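Long-range contact in probable ribonuclease HepT (Haemophilus influenzae, PDB 1JOG), which probably acts as the RNase toxin of a type VII toxin-antitoxin system, neutralised by its partner MntA, most likely through AMPylation: residues L42-Y54 and A118-S132. Residues are numbered along the deposited sequence; the frame is centred on the assembly and turned at random.
Sequences LIAGAIQKFEFVY and AMAVYAQIDDFLIES
Phe50 and Phe128 meet in a buried, apolar helix-helix contact in the all-helical fold of a nucleotidyltransferase substrate-binding domain, where the long helix 36-68 runs alongside the consecutive helices 115-123 and 125-140. The chain bends between those two helices: the short axis of 42-54 makes 52° with that of 118-123 but only 24° with that of 125-132. The aromatic pair is a T-shaped stack, centroids 4.6 Å apart and planes at 82°, with Phe50 driving its CD2-CE2 edge into the Phe128 face; CE2 stands almost over the ring centre, 3.4 Å from Phe128 CD1. With CG anti to the backbone N, Phe128 reaches across to helix 36-68, and Val53 meets its rim, CG1 lying 3.6 Å from Phe128 CE2. Toward the other end, Tyr122 lays its ring edge against Ala46, CE1 being 3.5 Å from Ala46 CB, while Ile43 CG1 lies over one ring face. Ile47 pushes CD1 between Ala118 and Val121, 3.9 Å from Val121 CG1. Tyr54, at the edge of the contact, touches Arg106, an active-site residue by similarity, and Tyr102 from helix 96-106 makes a further edge-to-face pair with Phe128. Behind Phe128, Ser132 CB lies over the face opposite Phe50, toward its rim, and Ser132 OG turns back to donate a 2.8 Å hydrogen bond to Phe128 O, from above the carbonyl plane.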
loop_
_atom_site.group_PDB
_atom_site.type_symbol
_atom_site.label_atom_id
_atom_site.label_comp_id
_atom_site.label_asym_id
_atom_site.label_seq_id
_atom_site.Cartn_x
_atom_site.Cartn_y
_atom_site.Cartn_z
ATOM N N LEU A 42 10.493 1.113 -7.485
ATOM C CA LEU A 42 10.709 2.422 -6.907
ATOM C C LEU A 42 9.505 3.320 -7.017
ATOM O O LEU A 42 9.257 4.138 -6.124
ATOM C CB LEU A 42 11.874 3.128 -7.558
ATOM C CG LEU A 42 13.227 2.783 -6.971
ATOM C CD1 LEU A 42 14.329 3.441 -7.806
ATOM C CD2 LEU A 42 13.231 3.211 -5.474
ATOM N N ILE A 43 8.790 3.199 -8.118
ATOM C CA ILE A 43 7.572 3.983 -8.288
ATOM C C ILE A 43 6.516 3.351 -7.417
ATOM O O ILE A 43 5.715 4.052 -6.819
ATOM C CB ILE A 43 7.115 3.978 -9.788
ATOM C CG1 ILE A 43 7.959 4.995 -10.565
ATOM C CG2 ILE A 43 5.630 4.375 -9.916
ATOM C CD1 ILE A 43 7.447 5.148 -11.984
ATOM N N ALA A 44 6.484 2.014 -7.376
ATOM C CA ALA A 44 5.554 1.272 -6.495
ATOM C C ALA A 44 5.788 1.798 -5.050
ATOM O O ALA A 44 4.871 2.176 -4.363
ATOM C CB ALA A 44 5.881 -0.194 -6.513
ATOM N N GLY A 45 7.056 1.869 -4.645
ATOM C CA GLY A 45 7.423 2.305 -3.301
ATOM C C GLY A 45 7.078 3.736 -2.957
ATOM O O GLY A 45 6.657 3.993 -1.843
ATOM N N ALA A 46 7.300 4.643 -3.906
ATOM C CA ALA A 46 6.973 6.070 -3.758
ATOM C C ALA A 46 5.452 6.180 -3.578
ATOM O O ALA A 46 5.006 6.979 -2.821
ATOM C CB ALA A 46 7.399 6.869 -4.978
ATOM N N ILE A 47 4.681 5.309 -4.253
ATOM C CA ILE A 47 3.234 5.352 -4.148
ATOM C C ILE A 47 2.783 4.881 -2.725
ATOM O O ILE A 47 1.860 5.425 -2.080
ATOM C CB ILE A 47 2.577 4.502 -5.276
ATOM C CG1 ILE A 47 2.709 5.271 -6.605
ATOM C CG2 ILE A 47 1.000 4.469 -5.126
ATOM C CD1 ILE A 47 1.832 4.680 -7.821
ATOM N N GLN A 48 3.491 3.900 -2.239
ATOM C CA GLN A 48 3.237 3.344 -0.916
ATOM C C GLN A 48 3.520 4.405 0.122
ATOM O O GLN A 48 2.847 4.487 1.143
ATOM C CB GLN A 48 4.200 2.167 -0.669
ATOM C CG GLN A 48 3.993 1.603 0.719
ATOM C CD GLN A 48 3.015 0.490 0.722
ATOM O OE1 GLN A 48 2.053 0.447 -0.084
ATOM N NE2 GLN A 48 3.229 -0.444 1.644
ATOM N N LYS A 49 4.572 5.180 -0.139
ATOM C CA LYS A 49 4.982 6.187 0.742
ATOM C C LYS A 49 3.996 7.320 0.667
ATOM O O LYS A 49 3.757 7.938 1.666
ATOM C CB LYS A 49 6.388 6.640 0.419
ATOM C CG LYS A 49 7.395 5.665 0.981
ATOM C CD LYS A 49 8.807 6.072 0.605
ATOM C CE LYS A 49 9.804 5.234 1.344
ATOM N NZ LYS A 49 11.176 5.982 1.335
ATOM N N PHE A 50 3.424 7.584 -0.507
ATOM C CA PHE A 50 2.419 8.637 -0.615
ATOM C C PHE A 50 1.180 8.299 0.280
ATOM O O PHE A 50 0.610 9.145 0.958
ATOM C CB PHE A 50 2.010 8.806 -2.070
ATOM C CG PHE A 50 0.643 9.336 -2.238
ATOM C CD1 PHE A 50 -0.409 8.479 -2.531
ATOM C CD2 PHE A 50 0.365 10.656 -1.950
ATOM C CE1 PHE A 50 -1.778 8.909 -2.530
ATOM C CE2 PHE A 50 -0.976 11.104 -1.939
ATOM C CZ PHE A 50 -2.040 10.223 -2.228
ATOM N N GLU A 51 0.829 7.023 0.296
ATOM C CA GLU A 51 -0.275 6.554 1.066
ATOM C C GLU A 51 0.052 6.794 2.557
ATOM O O GLU A 51 -0.831 7.219 3.298
ATOM C CB GLU A 51 -0.530 5.063 0.778
ATOM C CG GLU A 51 -0.896 4.744 -0.678
ATOM C CD GLU A 51 -0.953 3.229 -0.882
ATOM O OE1 GLU A 51 -0.907 2.745 -2.017
ATOM O OE2 GLU A 51 -1.040 2.516 0.124
ATOM N N PHE A 52 1.293 6.542 3.004
ATOM C CA PHE A 52 1.604 6.786 4.419
ATOM C C PHE A 52 1.389 8.220 4.822
ATOM O O PHE A 52 0.719 8.467 5.823
ATOM C CB PHE A 52 3.038 6.413 4.786
ATOM C CG PHE A 52 3.387 4.948 4.567
ATOM C CD1 PHE A 52 4.707 4.608 4.086
ATOM C CD2 PHE A 52 2.472 3.921 4.810
ATOM C CE1 PHE A 52 5.115 3.250 3.844
ATOM C CE2 PHE A 52 2.810 2.530 4.577
ATOM C CZ PHE A 52 4.163 2.190 4.088
ATOM N N VAL A 53 1.940 9.181 4.080
ATOM C CA VAL A 53 1.741 10.607 4.464
ATOM C C VAL A 53 0.265 11.074 4.449
ATOM O O VAL A 53 -0.208 11.747 5.338
ATOM C CB VAL A 53 2.598 11.482 3.579
ATOM C CG1 VAL A 53 2.445 12.966 3.941
ATOM C CG2 VAL A 53 4.008 11.013 3.725
ATOM N N TYR A 54 -0.458 10.651 3.438
ATOM C CA TYR A 54 -1.864 10.938 3.318
ATOM C C TYR A 54 -2.623 10.493 4.595
ATOM O O TYR A 54 -3.333 11.298 5.256
ATOM C CB TYR A 54 -2.418 10.174 2.111
ATOM C CG TYR A 54 -3.891 10.161 2.137
ATOM C CD1 TYR A 54 -4.588 11.338 1.934
ATOM C CD2 TYR A 54 -4.608 9.036 2.486
ATOM C CE1 TYR A 54 -5.955 11.423 2.071
ATOM C CE2 TYR A 54 -6.006 9.130 2.663
ATOM C CZ TYR A 54 -6.653 10.370 2.434
ATOM O OH TYR A 54 -8.027 10.549 2.468
ATOM N N ALA A 118 -0.263 3.483 -12.290
ATOM C CA ALA A 118 0.795 3.827 -11.383
ATOM C C ALA A 118 1.569 5.091 -11.752
ATOM O O ALA A 118 2.062 5.827 -10.850
ATOM C CB ALA A 118 1.789 2.625 -11.229
HETATM N N MSE A 119 1.773 5.320 -13.058
HETATM C CA MSE A 119 2.522 6.522 -13.530
HETATM C C MSE A 119 1.617 7.747 -13.267
HETATM O O MSE A 119 2.056 8.832 -12.871
HETATM C CB MSE A 119 2.761 6.469 -15.067
HETATM C CG MSE A 119 3.775 5.385 -15.567
HETATM SE SE MSE A 119 5.448 5.423 -14.638
HETATM C CE MSE A 119 6.032 7.249 -14.672
ATOM N N ALA A 120 0.332 7.548 -13.526
ATOM C CA ALA A 120 -0.621 8.633 -13.374
ATOM C C ALA A 120 -0.663 9.080 -11.894
ATOM O O ALA A 120 -0.682 10.280 -11.594
ATOM C CB ALA A 120 -1.988 8.182 -13.860
ATOM N N VAL A 121 -0.627 8.131 -10.966
ATOM C CA VAL A 121 -0.674 8.511 -9.579
ATOM C C VAL A 121 0.664 9.130 -9.175
ATOM O O VAL A 121 0.726 10.097 -8.402
ATOM C CB VAL A 121 -1.036 7.278 -8.694
ATOM C CG1 VAL A 121 -0.726 7.534 -7.199
ATOM C CG2 VAL A 121 -2.501 6.958 -8.890
ATOM N N TYR A 122 1.742 8.630 -9.744
ATOM C CA TYR A 122 3.037 9.147 -9.307
ATOM C C TYR A 122 3.225 10.590 -9.745
ATOM O O TYR A 122 3.760 11.419 -9.036
ATOM C CB TYR A 122 4.135 8.247 -9.827
ATOM C CG TYR A 122 5.542 8.719 -9.481
ATOM C CD1 TYR A 122 6.113 8.386 -8.257
ATOM C CD2 TYR A 122 6.243 9.584 -10.326
ATOM C CE1 TYR A 122 7.377 8.940 -7.838
ATOM C CE2 TYR A 122 7.531 10.146 -9.956
ATOM C CZ TYR A 122 8.080 9.806 -8.693
ATOM O OH TYR A 122 9.328 10.273 -8.286
ATOM N N ALA A 123 2.757 10.881 -10.936
ATOM C CA ALA A 123 2.850 12.215 -11.476
ATOM C C ALA A 123 2.164 13.263 -10.543
ATOM O O ALA A 123 2.426 14.458 -10.607
ATOM C CB ALA A 123 2.150 12.227 -12.860
ATOM N N GLN A 124 1.212 12.821 -9.744
ATOM C CA GLN A 124 0.485 13.729 -8.883
ATOM C C GLN A 124 1.224 13.948 -7.567
ATOM O O GLN A 124 0.825 14.803 -6.796
ATOM C CB GLN A 124 -0.964 13.164 -8.613
ATOM C CG GLN A 124 -1.843 12.877 -9.838
ATOM C CD GLN A 124 -3.213 12.185 -9.527
ATOM O OE1 GLN A 124 -3.814 12.402 -8.474
ATOM N NE2 GLN A 124 -3.712 11.375 -10.476
ATOM N N ILE A 125 2.337 13.238 -7.341
ATOM C CA ILE A 125 3.041 13.349 -6.063
ATOM C C ILE A 125 3.689 14.668 -5.702
ATOM O O ILE A 125 3.662 15.037 -4.516
ATOM C CB ILE A 125 4.006 12.173 -5.885
ATOM C CG1 ILE A 125 3.154 10.932 -5.705
ATOM C CG2 ILE A 125 4.990 12.353 -4.704
ATOM C CD1 ILE A 125 3.964 9.668 -5.738
ATOM N N ASP A 126 4.264 15.359 -6.694
ATOM C CA ASP A 126 4.859 16.691 -6.541
ATOM C C ASP A 126 3.869 17.681 -5.871
ATOM O O ASP A 126 4.249 18.386 -4.947
ATOM C CB ASP A 126 5.158 17.273 -7.911
ATOM C CG ASP A 126 6.160 16.465 -8.671
ATOM O OD1 ASP A 126 7.275 16.294 -8.148
ATOM O OD2 ASP A 126 5.834 16.001 -9.793
ATOM N N ASP A 127 2.624 17.736 -6.366
ATOM C CA ASP A 127 1.624 18.630 -5.807
ATOM C C ASP A 127 1.318 18.143 -4.401
ATOM O O ASP A 127 1.227 18.915 -3.465
ATOM C CB ASP A 127 0.335 18.648 -6.638
ATOM C CG ASP A 127 -0.881 19.287 -5.865
ATOM O OD1 ASP A 127 -2.067 18.772 -5.934
ATOM O OD2 ASP A 127 -0.642 20.327 -5.182
ATOM N N PHE A 128 1.193 16.830 -4.253
ATOM C CA PHE A 128 0.903 16.309 -2.948
ATOM C C PHE A 128 1.982 16.815 -2.025
ATOM O O PHE A 128 1.714 17.276 -0.932
ATOM C CB PHE A 128 0.888 14.768 -2.887
ATOM C CG PHE A 128 0.575 14.250 -1.507
ATOM C CD1 PHE A 128 -0.722 14.336 -1.012
ATOM C CD2 PHE A 128 1.561 13.707 -0.709
ATOM C CE1 PHE A 128 -1.038 13.862 0.282
ATOM C CE2 PHE A 128 1.271 13.230 0.574
ATOM C CZ PHE A 128 -0.039 13.301 1.074
ATOM N N LEU A 129 3.225 16.770 -2.458
ATOM C CA LEU A 129 4.214 17.268 -1.548
ATOM C C LEU A 129 4.009 18.715 -1.134
ATOM O O LEU A 129 4.199 19.044 0.019
ATOM C CB LEU A 129 5.589 17.036 -2.104
ATOM C CG LEU A 129 5.960 15.544 -2.004
ATOM C CD1 LEU A 129 7.175 15.460 -2.837
ATOM C CD2 LEU A 129 6.234 14.951 -0.530
ATOM N N ILE A 130 3.595 19.588 -2.044
ATOM C CA ILE A 130 3.404 20.999 -1.664
ATOM C C ILE A 130 2.337 21.115 -0.571
ATOM O O ILE A 130 2.591 21.667 0.498
ATOM C CB ILE A 130 2.989 21.805 -2.846
ATOM C CG1 ILE A 130 4.200 22.041 -3.714
ATOM C CG2 ILE A 130 2.342 23.086 -2.412
ATOM C CD1 ILE A 130 3.922 21.823 -5.198
ATOM N N GLU A 131 1.156 20.570 -0.842
ATOM C CA GLU A 131 0.031 20.617 0.121
ATOM C C GLU A 131 0.281 19.972 1.450
ATOM O O GLU A 131 -0.043 20.516 2.507
ATOM C CB GLU A 131 -1.246 19.958 -0.469
ATOM C CG GLU A 131 -1.894 20.719 -1.620
ATOM C CD GLU A 131 -2.097 22.201 -1.309
ATOM O OE1 GLU A 131 -1.539 23.067 -2.029
ATOM O OE2 GLU A 131 -2.791 22.489 -0.330
ATOM N N SER A 132 0.812 18.761 1.378
ATOM C CA SER A 132 1.099 17.962 2.556
ATOM C C SER A 132 2.120 18.727 3.380
ATOM O O SER A 132 2.043 18.758 4.594
ATOM C CB SER A 132 1.592 16.545 2.153
ATOM O OG SER A 132 2.851 16.533 1.503
#